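Local coordinates for uncharacterized protein (PDB 4ZKQ) that probably binds chemokines as a decoy receptor encoded by a rodent gammaherpesvirus, at residues G86-V91 with I166-L171; I36-K41 with F137-G142; L63-K68 with N205-A210; E69-P74 with A148-P153. One frame throughout, in Å; residues are numbered along the deposited sequence.

Contact 1: residues G86-V91 with I166-L171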
loop_
_atom_site.group_PDB
_atom_site.type_symbol
_atom_site.label_atom_id
_atom_site.label_comp_id
_atom_site.label_asym_id
_atom_site.label_seq_id
_atom_site.Cartn_x
_atom_site.Cartn_y
_atom_site.Cartn_z
ATOM N N GLY A 86 3.658 0.522 -9.065
ATOM C CA GLY A 86 3.726 -0.854 -8.619
ATOM C C GLY A 86 2.738 -1.695 -9.394
ATOM O O GLY A 86 1.907 -1.162 -10.124
ATOM N N ARG A 87 2.837 -3.012 -9.244
ATOM C CA ARG A 87 1.893 -3.932 -9.861
ATOM C C ARG A 87 1.063 -4.600 -8.782
ATOM O O ARG A 87 1.607 -5.132 -7.815
ATOM C CB ARG A 87 2.628 -4.977 -10.704
ATOM C CG ARG A 87 3.479 -4.342 -11.802
ATOM C CD ARG A 87 4.107 -5.358 -12.742
ATOM N NE ARG A 87 4.942 -4.693 -13.742
ATOM C CZ ARG A 87 4.483 -4.150 -14.865
ATOM N NH1 ARG A 87 3.187 -4.194 -15.153
ATOM N NH2 ARG A 87 5.323 -3.558 -15.707
ATOM N N ALA A 88 -0.252 -4.547 -8.942
ATOM C CA ALA A 88 -1.162 -5.154 -7.983
ATOM C C ALA A 88 -1.866 -6.351 -8.597
ATOM O O ALA A 88 -2.227 -6.330 -9.770
ATOM C CB ALA A 88 -2.182 -4.139 -7.499
ATOM N N VAL A 89 -2.041 -7.397 -7.801
ATOM C CA VAL A 89 -2.942 -8.478 -8.151
ATOM C C VAL A 89 -4.030 -8.588 -7.091
ATOM O O VAL A 89 -3.752 -8.786 -5.902
ATOM C CB VAL A 89 -2.216 -9.832 -8.290
ATOM C CG1 VAL A 89 -3.201 -10.926 -8.672
ATOM C CG2 VAL A 89 -1.105 -9.740 -9.338
ATOM N N LEU A 90 -5.266 -8.429 -7.553
ATOM C CA LEU A 90 -6.467 -8.677 -6.766
ATOM C C LEU A 90 -6.867 -10.142 -6.899
ATOM O O LEU A 90 -6.989 -10.651 -8.007
ATOM C CB LEU A 90 -7.602 -7.760 -7.246
ATOM C CG LEU A 90 -9.029 -8.071 -6.781
ATOM C CD1 LEU A 90 -9.199 -7.743 -5.308
ATOM C CD2 LEU A 90 -10.059 -7.314 -7.625
ATOM N N VAL A 91 -7.053 -10.821 -5.774
ATOM C CA VAL A 91 -7.528 -12.203 -5.776
ATOM C C VAL A 91 -8.669 -12.350 -4.785
ATOM O O VAL A 91 -8.483 -12.145 -3.587
ATOM C CB VAL A 91 -6.417 -13.192 -5.407
ATOM C CG1 VAL A 91 -6.918 -14.634 -5.505
ATOM C CG2 VAL A 91 -5.210 -12.972 -6.279
ATOM N N ILE A 166 -5.400 -8.202 -1.904
ATOM C CA ILE A 166 -4.630 -7.384 -2.822
ATOM C C ILE A 166 -3.157 -7.553 -2.488
ATOM O O ILE A 166 -2.726 -7.334 -1.358
ATOM C CB ILE A 166 -5.031 -5.907 -2.763
ATOM C CG1 ILE A 166 -6.474 -5.750 -3.263
ATOM C CG2 ILE A 166 -4.077 -5.060 -3.609
ATOM C CD1 ILE A 166 -7.056 -4.395 -3.050
ATOM N N HIS A 167 -2.407 -7.987 -3.488
ATOM C CA HIS A 167 -0.966 -8.057 -3.407
ATOM C C HIS A 167 -0.438 -6.887 -4.208
ATOM O O HIS A 167 -0.698 -6.807 -5.404
ATOM C CB HIS A 167 -0.437 -9.383 -3.966
ATOM C CG HIS A 167 1.043 -9.513 -3.891
ATOM N ND1 HIS A 167 1.895 -8.840 -4.754
ATOM C CD2 HIS A 167 1.841 -10.205 -3.049
ATOM C CE1 HIS A 167 3.143 -9.128 -4.444
ATOM N NE2 HIS A 167 3.141 -9.956 -3.411
ATOM N N PHE A 168 0.251 -5.963 -3.547
ATOM C CA PHE A 168 0.883 -4.832 -4.225
ATOM C C PHE A 168 2.397 -4.998 -4.218
ATOM O O PHE A 168 3.039 -4.943 -3.161
ATOM C CB PHE A 168 0.486 -3.516 -3.551
ATOM C CG PHE A 168 0.932 -2.282 -4.298
ATOM C CD1 PHE A 168 0.226 -1.825 -5.398
ATOM C CD2 PHE A 168 2.038 -1.569 -3.883
ATOM C CE1 PHE A 168 0.633 -0.685 -6.083
ATOM C CE2 PHE A 168 2.448 -0.432 -4.562
ATOM C CZ PHE A 168 1.747 0.008 -5.661
ATOM N N LYS A 169 2.964 -5.239 -5.392
ATOM C CA LYS A 169 4.412 -5.348 -5.518
ATOM C C LYS A 169 4.983 -3.961 -5.741
ATOM O O LYS A 169 4.812 -3.367 -6.807
ATOM C CB LYS A 169 4.820 -6.286 -6.654
ATOM C CG LYS A 169 6.310 -6.586 -6.618
ATOM C CD LYS A 169 6.727 -7.657 -7.599
ATOM C CE LYS A 169 8.098 -8.210 -7.226
ATOM N NZ LYS A 169 8.555 -9.275 -8.160
ATOM N N GLU A 170 5.628 -3.437 -4.706
ATOM C CA GLU A 170 6.217 -2.112 -4.758
ATOM C C GLU A 170 7.406 -2.067 -5.694
ATOM O O GLU A 170 7.963 -3.098 -6.090
ATOM C CB GLU A 170 6.656 -1.660 -3.360
ATOM C CG GLU A 170 5.509 -1.498 -2.390
ATOM C CD GLU A 170 5.926 -0.871 -1.070
ATOM O OE1 GLU A 170 7.129 -0.897 -0.752
ATOM O OE2 GLU A 170 5.046 -0.356 -0.351
ATOM N N LEU A 171 7.802 -0.851 -6.032
ATOM C CA LEU A 171 8.978 -0.641 -6.859
ATOM C C LEU A 171 10.181 -1.343 -6.227
ATOM O O LEU A 171 11.016 -1.917 -6.920
ATOM C CB LEU A 171 9.227 0.858 -7.035
ATOM C CG LEU A 171 10.374 1.289 -7.943
ATOM C CD1 LEU A 171 10.149 0.823 -9.376
ATOM C CD2 LEU A 171 10.509 2.799 -7.876
HETATM O O HOH W 1 1.504 -8.004 -7.435
#

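Contact 2: residues I36-K41 with F137-G142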
loop_
_atom_site.group_PDB
_atom_site.type_symbol
_atom_site.label_atom_id
_atom_site.label_comp_id
_atom_site.label_asym_id
_atom_site.label_seq_id
_atom_site.Cartn_x
_atom_site.Cartn_y
_atom_site.Cartn_z
ATOM N N ILE A 36 4.131 -13.998 -7.848
ATOM C CA ILE A 36 2.813 -14.513 -8.181
ATOM C C ILE A 36 2.783 -14.896 -9.652
ATOM O O ILE A 36 3.136 -14.096 -10.509
ATOM C CB ILE A 36 1.712 -13.479 -7.897
ATOM C CG1 ILE A 36 1.656 -13.171 -6.400
ATOM C CG2 ILE A 36 0.361 -13.988 -8.373
ATOM C CD1 ILE A 36 0.683 -12.065 -6.028
ATOM N N SER A 37 2.361 -16.125 -9.929
ATOM C CA SER A 37 2.237 -16.617 -11.294
ATOM C C SER A 37 0.784 -16.515 -11.763
ATOM O O SER A 37 -0.133 -16.902 -11.039
ATOM C CB SER A 37 2.737 -18.066 -11.375
ATOM O OG SER A 37 2.322 -18.698 -12.573
ATOM N N LEU A 38 0.574 -15.973 -12.960
ATOM C CA LEU A 38 -0.761 -15.962 -13.568
ATOM C C LEU A 38 -0.852 -16.981 -14.701
ATOM O O LEU A 38 0.107 -17.162 -15.450
ATOM C CB LEU A 38 -1.111 -14.573 -14.099
ATOM C CG LEU A 38 -1.068 -13.411 -13.113
ATOM C CD1 LEU A 38 -1.529 -12.127 -13.793
ATOM C CD2 LEU A 38 -1.932 -13.724 -11.913
ATOM N N PRO A 39 -2.010 -17.643 -14.841
ATOM C CA PRO A 39 -3.185 -17.425 -13.997
ATOM C C PRO A 39 -2.998 -18.020 -12.606
ATOM O O PRO A 39 -2.198 -18.940 -12.426
ATOM C CB PRO A 39 -4.301 -18.148 -14.758
ATOM C CG PRO A 39 -3.588 -19.253 -15.472
ATOM C CD PRO A 39 -2.250 -18.678 -15.863
ATOM N N ILE A 40 -3.732 -17.493 -11.636
ATOM C CA ILE A 40 -3.647 -17.966 -10.262
ATOM C C ILE A 40 -3.896 -19.467 -10.181
ATOM O O ILE A 40 -4.864 -19.972 -10.743
ATOM C CB ILE A 40 -4.659 -17.242 -9.365
ATOM C CG1 ILE A 40 -4.378 -15.731 -9.359
ATOM C CG2 ILE A 40 -4.629 -17.820 -7.938
ATOM C CD1 ILE A 40 -3.017 -15.355 -8.780
ATOM N N LYS A 41 -3.014 -20.168 -9.476
ATOM C CA LYS A 41 -3.147 -21.614 -9.295
ATOM C C LYS A 41 -2.911 -22.018 -7.841
ATOM O O LYS A 41 -2.732 -23.198 -7.538
ATOM C CB LYS A 41 -2.166 -22.349 -10.212
ATOM C CG LYS A 41 -0.708 -21.969 -9.978
ATOM C CD LYS A 41 0.222 -22.585 -11.016
ATOM C CE LYS A 41 1.637 -22.041 -10.888
ATOM N NZ LYS A 41 2.641 -22.890 -11.585
ATOM N N PHE A 137 -9.488 -13.136 -10.258
ATOM C CA PHE A 137 -8.345 -12.235 -10.145
ATOM C C PHE A 137 -8.209 -11.241 -11.289
ATOM O O PHE A 137 -8.795 -11.406 -12.364
ATOM C CB PHE A 137 -7.048 -13.048 -10.015
ATOM C CG PHE A 137 -6.670 -13.807 -11.260
ATOM C CD1 PHE A 137 -7.132 -15.094 -11.468
ATOM C CD2 PHE A 137 -5.831 -13.239 -12.211
ATOM C CE1 PHE A 137 -6.778 -15.800 -12.610
ATOM C CE2 PHE A 137 -5.474 -13.944 -13.358
ATOM C CZ PHE A 137 -5.953 -15.225 -13.549
ATOM N N ALA A 138 -7.446 -10.185 -11.025
ATOM C CA ALA A 138 -7.142 -9.164 -12.022
ATOM C C ALA A 138 -5.839 -8.498 -11.653
ATOM O O ALA A 138 -5.524 -8.348 -10.472
ATOM C CB ALA A 138 -8.250 -8.138 -12.113
ATOM N N LYS A 139 -5.091 -8.090 -12.670
ATOM C CA LYS A 139 -3.804 -7.442 -12.473
ATOM C C LYS A 139 -3.887 -5.972 -12.858
ATOM O O LYS A 139 -4.491 -5.626 -13.873
ATOM C CB LYS A 139 -2.732 -8.161 -13.294
ATOM C CG LYS A 139 -1.343 -7.599 -13.127
ATOM C CD LYS A 139 -0.327 -8.526 -13.776
ATOM C CE LYS A 139 1.037 -7.875 -13.883
ATOM N NZ LYS A 139 1.935 -8.653 -14.771
ATOM N N PHE A 140 -3.284 -5.116 -12.037
ATOM C CA PHE A 140 -3.326 -3.669 -12.246
ATOM C C PHE A 140 -1.924 -3.096 -12.213
ATOM O O PHE A 140 -1.015 -3.690 -11.642
ATOM C CB PHE A 140 -4.174 -2.973 -11.175
ATOM C CG PHE A 140 -5.549 -3.546 -11.022
ATOM C CD1 PHE A 140 -6.450 -3.485 -12.069
ATOM C CD2 PHE A 140 -5.947 -4.136 -9.830
ATOM C CE1 PHE A 140 -7.719 -4.013 -11.943
ATOM C CE2 PHE A 140 -7.223 -4.664 -9.698
ATOM C CZ PHE A 140 -8.110 -4.598 -10.756
ATOM N N LEU A 141 -1.769 -1.920 -12.805
ATOM C CA LEU A 141 -0.518 -1.185 -12.761
ATOM C C LEU A 141 -0.846 0.247 -12.402
ATOM O O LEU A 141 -1.605 0.900 -13.103
ATOM C CB LEU A 141 0.200 -1.255 -14.103
ATOM C CG LEU A 141 1.407 -0.340 -14.311
ATOM C CD1 LEU A 141 2.546 -0.712 -13.392
ATOM C CD2 LEU A 141 1.846 -0.430 -15.761
ATOM N N GLY A 142 -0.286 0.735 -11.307
ATOM C CA GLY A 142 -0.598 2.081 -10.870
ATOM C C GLY A 142 0.251 2.493 -9.698
ATOM O O GLY A 142 1.129 1.749 -9.264
#

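Contact 3: residues L63-K68 with N205-A210. With NAG (2-acetamido-2-deoxy-beta-D-glucopyranose), chain B.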
loop_
_atom_site.group_PDB
_atom_site.type_symbol
_atom_site.label_atom_id
_atom_site.label_comp_id
_atom_site.label_asym_id
_atom_site.label_seq_id
_atom_site.Cartn_x
_atom_site.Cartn_y
_atom_site.Cartn_z
ATOM N N LEU A 63 -21.219 -0.698 -0.782
ATOM C CA LEU A 63 -22.289 0.294 -0.782
ATOM C C LEU A 63 -23.092 0.174 -2.068
ATOM O O LEU A 63 -22.537 -0.132 -3.125
ATOM C CB LEU A 63 -21.736 1.711 -0.668
ATOM C CG LEU A 63 -21.609 2.383 0.696
ATOM C CD1 LEU A 63 -21.169 3.818 0.478
ATOM C CD2 LEU A 63 -22.904 2.339 1.488
ATOM N N ASP A 64 -24.395 0.421 -1.989
ATOM C CA ASP A 64 -25.214 0.412 -3.189
ATOM C C ASP A 64 -25.002 1.734 -3.913
ATOM O O ASP A 64 -25.416 2.787 -3.437
ATOM C CB ASP A 64 -26.692 0.193 -2.863
ATOM C CG ASP A 64 -27.544 0.060 -4.115
ATOM O OD1 ASP A 64 -27.333 -0.906 -4.882
ATOM O OD2 ASP A 64 -28.422 0.921 -4.332
ATOM N N LEU A 65 -24.329 1.664 -5.056
ATOM C CA LEU A 65 -23.951 2.849 -5.816
ATOM C C LEU A 65 -24.159 2.598 -7.301
ATOM O O LEU A 65 -23.759 1.551 -7.818
ATOM C CB LEU A 65 -22.489 3.218 -5.555
ATOM C CG LEU A 65 -22.086 3.575 -4.125
ATOM C CD1 LEU A 65 -20.580 3.606 -4.020
ATOM C CD2 LEU A 65 -22.663 4.917 -3.713
ATOM N N LEU A 66 -24.772 3.562 -7.985
ATOM C CA LEU A 66 -25.076 3.427 -9.405
ATOM C C LEU A 66 -25.664 2.048 -9.705
ATOM O O LEU A 66 -25.290 1.398 -10.675
ATOM C CB LEU A 66 -23.816 3.683 -10.239
ATOM C CG LEU A 66 -23.297 5.121 -10.148
ATOM C CD1 LEU A 66 -21.943 5.287 -10.822
ATOM C CD2 LEU A 66 -24.294 6.088 -10.763
ATOM N N GLU A 67 -26.551 1.609 -8.816
ATOM C CA GLU A 67 -27.395 0.423 -9.008
ATOM C C GLU A 67 -26.697 -0.939 -8.867
ATOM O O GLU A 67 -27.255 -1.965 -9.261
ATOM C CB GLU A 67 -28.086 0.499 -10.377
ATOM C CG GLU A 67 -28.842 1.814 -10.596
ATOM C CD GLU A 67 -29.693 1.819 -11.856
ATOM O OE1 GLU A 67 -29.918 0.738 -12.437
ATOM O OE2 GLU A 67 -30.139 2.913 -12.262
ATOM N N LYS A 68 -25.501 -0.959 -8.283
ATOM C CA LYS A 68 -24.854 -2.219 -7.907
ATOM C C LYS A 68 -24.125 -2.078 -6.578
ATOM O O LYS A 68 -23.753 -0.973 -6.180
ATOM C CB LYS A 68 -23.854 -2.679 -8.970
ATOM C CG LYS A 68 -24.452 -3.028 -10.323
ATOM C CD LYS A 68 -23.370 -3.558 -11.258
ATOM C CE LYS A 68 -23.863 -3.716 -12.689
ATOM N NZ LYS A 68 -22.764 -4.134 -13.617
ATOM N N ASN A 205 -22.769 10.684 -14.549
ATOM C CA ASN A 205 -23.352 10.030 -13.380
ATOM C C ASN A 205 -22.372 9.986 -12.210
ATOM O O ASN A 205 -22.288 9.002 -11.475
ATOM C CB ASN A 205 -23.849 8.626 -13.756
ATOM C CG ASN A 205 -25.284 8.649 -14.256
ATOM O OD1 ASN A 205 -25.785 9.705 -14.642
ATOM N ND2 ASN A 205 -25.953 7.498 -14.244
ATOM N N GLN A 206 -21.659 11.094 -12.029
ATOM C CA GLN A 206 -20.604 11.169 -11.035
ATOM C C GLN A 206 -21.150 10.948 -9.636
ATOM O O GLN A 206 -22.123 11.576 -9.218
ATOM C CB GLN A 206 -19.884 12.511 -11.109
ATOM C CG GLN A 206 -18.716 12.605 -10.143
ATOM C CD GLN A 206 -17.760 13.727 -10.477
ATOM O OE1 GLN A 206 -17.461 13.979 -11.645
ATOM N NE2 GLN A 206 -17.270 14.406 -9.449
ATOM N N THR A 207 -20.502 10.032 -8.931
ATOM C CA THR A 207 -20.887 9.639 -7.587
ATOM C C THR A 207 -19.646 9.703 -6.711
ATOM O O THR A 207 -18.635 9.079 -7.030
ATOM C CB THR A 207 -21.481 8.221 -7.573
ATOM O OG1 THR A 207 -22.561 8.151 -8.511
ATOM C CG2 THR A 207 -21.988 7.845 -6.188
ATOM N N CYS A 208 -19.719 10.468 -5.625
ATOM C CA CYS A 208 -18.560 10.685 -4.767
ATOM C C CYS A 208 -18.653 9.882 -3.474
ATOM O O CYS A 208 -19.698 9.837 -2.820
ATOM C CB CYS A 208 -18.402 12.171 -4.454
ATOM S SG CYS A 208 -18.034 13.172 -5.913
ATOM N N ILE A 209 -17.538 9.246 -3.129
ATOM C CA ILE A 209 -17.441 8.375 -1.963
ATOM C C ILE A 209 -16.244 8.775 -1.128
ATOM O O ILE A 209 -15.147 8.965 -1.662
ATOM C CB ILE A 209 -17.271 6.893 -2.351
ATOM C CG1 ILE A 209 -18.381 6.436 -3.293
ATOM C CG2 ILE A 209 -17.234 5.998 -1.106
ATOM C CD1 ILE A 209 -17.840 5.646 -4.456
ATOM N N ALA A 210 -16.459 8.890 0.179
ATOM C CA ALA A 210 -15.376 9.079 1.127
ATOM C C ALA A 210 -15.092 7.740 1.799
ATOM O O ALA A 210 -16.002 7.105 2.327
ATOM C CB ALA A 210 -15.728 10.139 2.156
HETATM C C1 NAG B . -27.334 7.451 -14.681
HETATM C C2 NAG B . -27.594 7.974 -16.053
HETATM C C3 NAG B . -28.038 6.826 -16.971
HETATM C C4 NAG B . -27.179 5.606 -16.667
HETATM C C5 NAG B . -27.590 5.083 -15.309
HETATM C C6 NAG B . -26.457 4.339 -14.617
HETATM C C7 NAG B . -28.379 10.332 -16.338
HETATM C C8 NAG B . -29.484 11.327 -16.207
HETATM N N2 NAG B . -28.610 8.955 -15.956
HETATM O O3 NAG B . -27.871 7.191 -18.302
HETATM O O4 NAG B . -27.421 4.666 -17.699
HETATM O O5 NAG B . -27.984 6.165 -14.476
HETATM O O6 NAG B . -26.807 2.966 -14.478
HETATM O O7 NAG B . -27.299 10.697 -16.768
#

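Contact 4: residues E69-P74 with A148-P153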
loop_
_atom_site.group_PDB
_atom_site.type_symbol
_atom_site.label_atom_id
_atom_site.label_comp_id
_atom_site.label_asym_id
_atom_site.label_seq_id
_atom_site.Cartn_x
_atom_site.Cartn_y
_atom_site.Cartn_z
ATOM N N GLU A 69 -23.930 -3.198 -5.890
ATOM C CA GLU A 69 -23.117 -3.214 -4.681
ATOM C C GLU A 69 -21.665 -2.977 -5.069
ATOM O O GLU A 69 -21.123 -3.693 -5.907
ATOM C CB GLU A 69 -23.274 -4.538 -3.942
ATOM C CG GLU A 69 -24.559 -4.644 -3.142
ATOM C CD GLU A 69 -24.371 -4.230 -1.697
ATOM O OE1 GLU A 69 -24.097 -5.119 -0.865
ATOM O OE2 GLU A 69 -24.485 -3.022 -1.392
ATOM N N THR A 70 -21.050 -1.968 -4.459
ATOM C CA THR A 70 -19.727 -1.506 -4.855
ATOM C C THR A 70 -18.749 -1.449 -3.684
ATOM O O THR A 70 -19.062 -0.869 -2.643
ATOM C CB THR A 70 -19.823 -0.105 -5.482
ATOM O OG1 THR A 70 -20.778 -0.129 -6.550
ATOM C CG2 THR A 70 -18.464 0.357 -6.006
ATOM N N ALA A 71 -17.570 -2.045 -3.869
ATOM C CA ALA A 71 -16.475 -1.950 -2.902
ATOM C C ALA A 71 -15.318 -1.181 -3.525
ATOM O O ALA A 71 -15.031 -1.329 -4.714
ATOM C CB ALA A 71 -16.022 -3.327 -2.465
ATOM N N VAL A 72 -14.672 -0.352 -2.720
ATOM C CA VAL A 72 -13.562 0.470 -3.171
ATOM C C VAL A 72 -12.377 0.203 -2.260
ATOM O O VAL A 72 -12.387 0.578 -1.090
ATOM C CB VAL A 72 -13.919 1.966 -3.160
ATOM C CG1 VAL A 72 -12.729 2.811 -3.597
ATOM C CG2 VAL A 72 -15.122 2.226 -4.070
ATOM N N LEU A 73 -11.363 -0.457 -2.810
ATOM C CA LEU A 73 -10.210 -0.896 -2.029
ATOM C C LEU A 73 -8.935 -0.164 -2.450
ATOM O O LEU A 73 -8.677 0.008 -3.640
ATOM C CB LEU A 73 -10.027 -2.405 -2.187
ATOM C CG LEU A 73 -11.230 -3.255 -1.803
ATOM C CD1 LEU A 73 -10.990 -4.695 -2.176
ATOM C CD2 LEU A 73 -11.528 -3.139 -0.318
ATOM N N PRO A 74 -8.132 0.283 -1.475
ATOM C CA PRO A 74 -6.853 0.886 -1.838
ATOM C C PRO A 74 -5.854 -0.184 -2.254
ATOM O O PRO A 74 -5.840 -1.246 -1.632
ATOM C CB PRO A 74 -6.417 1.568 -0.546
ATOM C CG PRO A 74 -6.977 0.687 0.521
ATOM C CD PRO A 74 -8.304 0.206 -0.013
ATOM N N ALA A 148 -8.827 -0.382 -6.416
ATOM C CA ALA A 148 -9.515 -1.465 -7.085
ATOM C C ALA A 148 -10.973 -1.335 -6.705
ATOM O O ALA A 148 -11.290 -1.093 -5.541
ATOM C CB ALA A 148 -8.969 -2.806 -6.677
ATOM N N VAL A 149 -11.850 -1.475 -7.690
ATOM C CA VAL A 149 -13.277 -1.326 -7.470
ATOM C C VAL A 149 -13.954 -2.607 -7.902
ATOM O O VAL A 149 -13.701 -3.112 -8.991
ATOM C CB VAL A 149 -13.850 -0.121 -8.239
ATOM C CG1 VAL A 149 -15.327 0.063 -7.923
ATOM C CG2 VAL A 149 -13.088 1.134 -7.882
ATOM N N LEU A 150 -14.788 -3.147 -7.024
ATOM C CA LEU A 150 -15.548 -4.348 -7.323
ATOM C C LEU A 150 -17.018 -3.996 -7.387
ATOM O O LEU A 150 -17.504 -3.208 -6.577
ATOM C CB LEU A 150 -15.314 -5.431 -6.272
ATOM C CG LEU A 150 -13.882 -5.961 -6.153
ATOM C CD1 LEU A 150 -13.082 -5.076 -5.221
ATOM C CD2 LEU A 150 -13.909 -7.384 -5.655
ATOM N N ARG A 151 -17.720 -4.579 -8.355
ATOM C CA ARG A 151 -19.147 -4.327 -8.521
ATOM C C ARG A 151 -19.895 -5.625 -8.773
ATOM O O ARG A 151 -19.445 -6.487 -9.529
ATOM C CB ARG A 151 -19.387 -3.328 -9.653
ATOM C CG ARG A 151 -19.167 -1.892 -9.202
ATOM C CD ARG A 151 -19.256 -0.883 -10.323
ATOM N NE ARG A 151 -20.584 -0.810 -10.922
ATOM C CZ ARG A 151 -21.604 -0.125 -10.417
ATOM N NH1 ARG A 151 -21.473 0.550 -9.280
ATOM N NH2 ARG A 151 -22.766 -0.121 -11.055
ATOM N N VAL A 152 -21.032 -5.764 -8.100
ATOM C CA VAL A 152 -21.842 -6.967 -8.196
ATOM C C VAL A 152 -23.309 -6.573 -7.939
ATOM O O VAL A 152 -23.578 -5.672 -7.143
ATOM C CB VAL A 152 -21.336 -8.046 -7.202
ATOM C CG1 VAL A 152 -21.521 -7.593 -5.752
ATOM C CG2 VAL A 152 -22.002 -9.378 -7.449
ATOM N N PRO A 153 -24.265 -7.219 -8.631
ATOM C CA PRO A 153 -25.624 -6.663 -8.619
ATOM C C PRO A 153 -26.490 -7.090 -7.440
ATOM O O PRO A 153 -25.992 -7.633 -6.451
ATOM C CB PRO A 153 -26.232 -7.195 -9.932
ATOM C CG PRO A 153 -25.195 -8.105 -10.552
ATOM C CD PRO A 153 -24.188 -8.409 -9.492
#

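Contact 1: residues G86-V91 with I166-L171
The backbone oxygen R87 O is gripped twice: K169 N donates to it at 2.8 Å, with an N-H...O angle of 164°, and a water donates to it at 2.9 Å. The same water lies 2.8 Å from H167 ND1, so it bridges the main chain of one strand to the imidazole of the other. At the far side of that ring H167 NE2 bonds to T51 O, and bonds at both nitrogens help to hold the ring's rotation. R87 and K169 form one hydrogen-bonded antiparallel pair, V89 and H167 the next; in the latter, V89 N reaches H167 O at 2.8 Å and H167 N returns an almost straight bond (178°) to V89 O. These are neighbouring strands deep within a mixed sheet, and on its other edge 86-91 pairs with strand 132-143. The A88, L90, I166 and F168 side is apolar and faces the four-stranded sheet that contains strand 68-74, I166 reaching L73. Here F168 has CG anti to its backbone N (chi1 -172°), which carries the ring along the sheet surface over to the opposing strand. A88 CB meets the ring edge, 3.9 Å from F168 CD1, while G86, with no side chain of its own, lets F168 CZ come within 3.7 Å of G86 CA. Further along, L90 CD1 rests 3.9 Å from I166 CG1, the two chains meeting at a slant.

Contact 2: residues I36-K41 with F137-G142
F137 pushes its ring into a hollow formed by three consecutive residues, L38, P39 and I40. I40 supplies the floor: its CG1 sits over one ring face, 3.8 Å from the F137 centroid and 25° off the normal, a CH-pi contact in which CG1 is displaced toward the rim beside CD1 and CG. P39 closes the outer end, with P39 CB 3.6 Å from F137 CZ, and the peptide bond before this proline is cis. L38 adds a further wall with one branch, L38 CD2 lying 3.8 Å from F137 CE2. The ring gets into this hollow because F137 CG stands between the backbone N and the carbonyl carbon (chi1 68°), a setting that lifts it off its strand toward the loop. That strand, 132-143, belongs to the large mixed sheet, and residues 36-41 lie across the sheet's outer surface just ahead of helix 44-51; I40 also touches I47 of the helix and V91 of the adjoining strand. F137 meets V122 and Q120 on the strand next door as well. The second branch of L38 fits against a different bump, two residues further along the strand: L38 CD1 lies 3.8 Å from K139 CD, crossing the extended lysine chain.

Contact 3: residues L63-K68 with N205-A210
L65 and L66, at a type I' beta turn running from L65 to K68, project from a beta hairpin onto strand 206-210. The hairpin joins strands 63-65 and 68-74 of a four-stranded antiparallel sheet, whereas 206-210 belongs to a long strand of another sheet, so the contact fastens one sheet to the next through side chains. Backbone bonds close the turn, K68 N reaching L65 O at 3.1 Å. L65 and I209 meet tip to tip: L65 CD1 and I209 CD1 are 3.4 Å apart, tighter than ordinary carbon contact, and I209 has an unusual chi2 of 134°. The other branch, L65 CD2, slants across T207 CG2 at 3.9 Å. L66 slides past T207 in the opposite direction, putting L66 CD2 3.5 Å from T207 OG1 and 3.6 Å from N205 O. These two polar atoms are already engaged with each other: T207 OG1 donates to N205 O over 3.1 Å, tilted 32° from the carbonyl plane, and the leucine tip lies against that hydrogen-bonded pair. T207 CG2 can face L65 at the same time because it stands anti to the backbone N, leaving OG1 beside it. On the reverse side of the strand C208 is disulfide-bonded to C197. The N205 side chain carries an N-linked sugar, with N205 ND2 bonded to C1 of the N-acetylglucosamine at 1.4 Å.

Contact 4: residues E69-P74 with A148-P153
Two antiparallel strands form the middle of the four-stranded sheet here, with 69-74 running against 148-152 at 167°. A71 and L150 bond both ways: A71 N reaches L150 O at 2.9 Å, and L150 N comes back to A71 O. E69 with V152 and L73 with A148 repeat the exchange on either side, making six backbone bonds, of which L73 N to A148 O is nearly straight (175°). Between them, CA-H groups lean on carbonyl oxygens, as where V149 CA comes 3.3 Å from A71 O. The A71, L73, A148 and L150 surface packs against the large mixed sheet in a face-to-face beta sandwich, A148 on F140 and L150 on F136. Within it, L73 CD1 meets L150 CD1 at 3.7 Å, the two leucines inclined to each other across the strand boundary. The opposite surface carries T70 and R151, side by side and pointing the same way. T70 OG1 lies 2.9 Å from R151 NH1, but each has a firmer partner: the hydroxyl bonds to K68 O, and the guanidinium gives NH1 to L65 O and NH2 to L66 O. A bend at chi3 (64°) in R151 brings those nitrogens to the carbonyls of the L65-K68 turn. The other branch of T70 takes an apolar neighbour, T70 CG2 resting 3.7 Å from V149 CG1.

Going from the N terminus, the chain leaves 36-41 and returns at 137-142 to close contact 2. Before that it passes 63-68, 69-74 and 86-91, the first halves of contacts 3, 4 and 1, so contact 2 crosses all three. Contacts 4 and 1 close next, at 148-153 and 166-171, and cross each other; both fall within the span of contact 3, which closes last at 205-210. Contacts 1 and 2 share the large mixed sheet through neighbouring strands 85-94 and 132-143. Contact 4 lies in the four-stranded sheet packed against it, with I166 touching L73, and contact 3 ties that sheet's hairpin to strand 206-223 of another sheet.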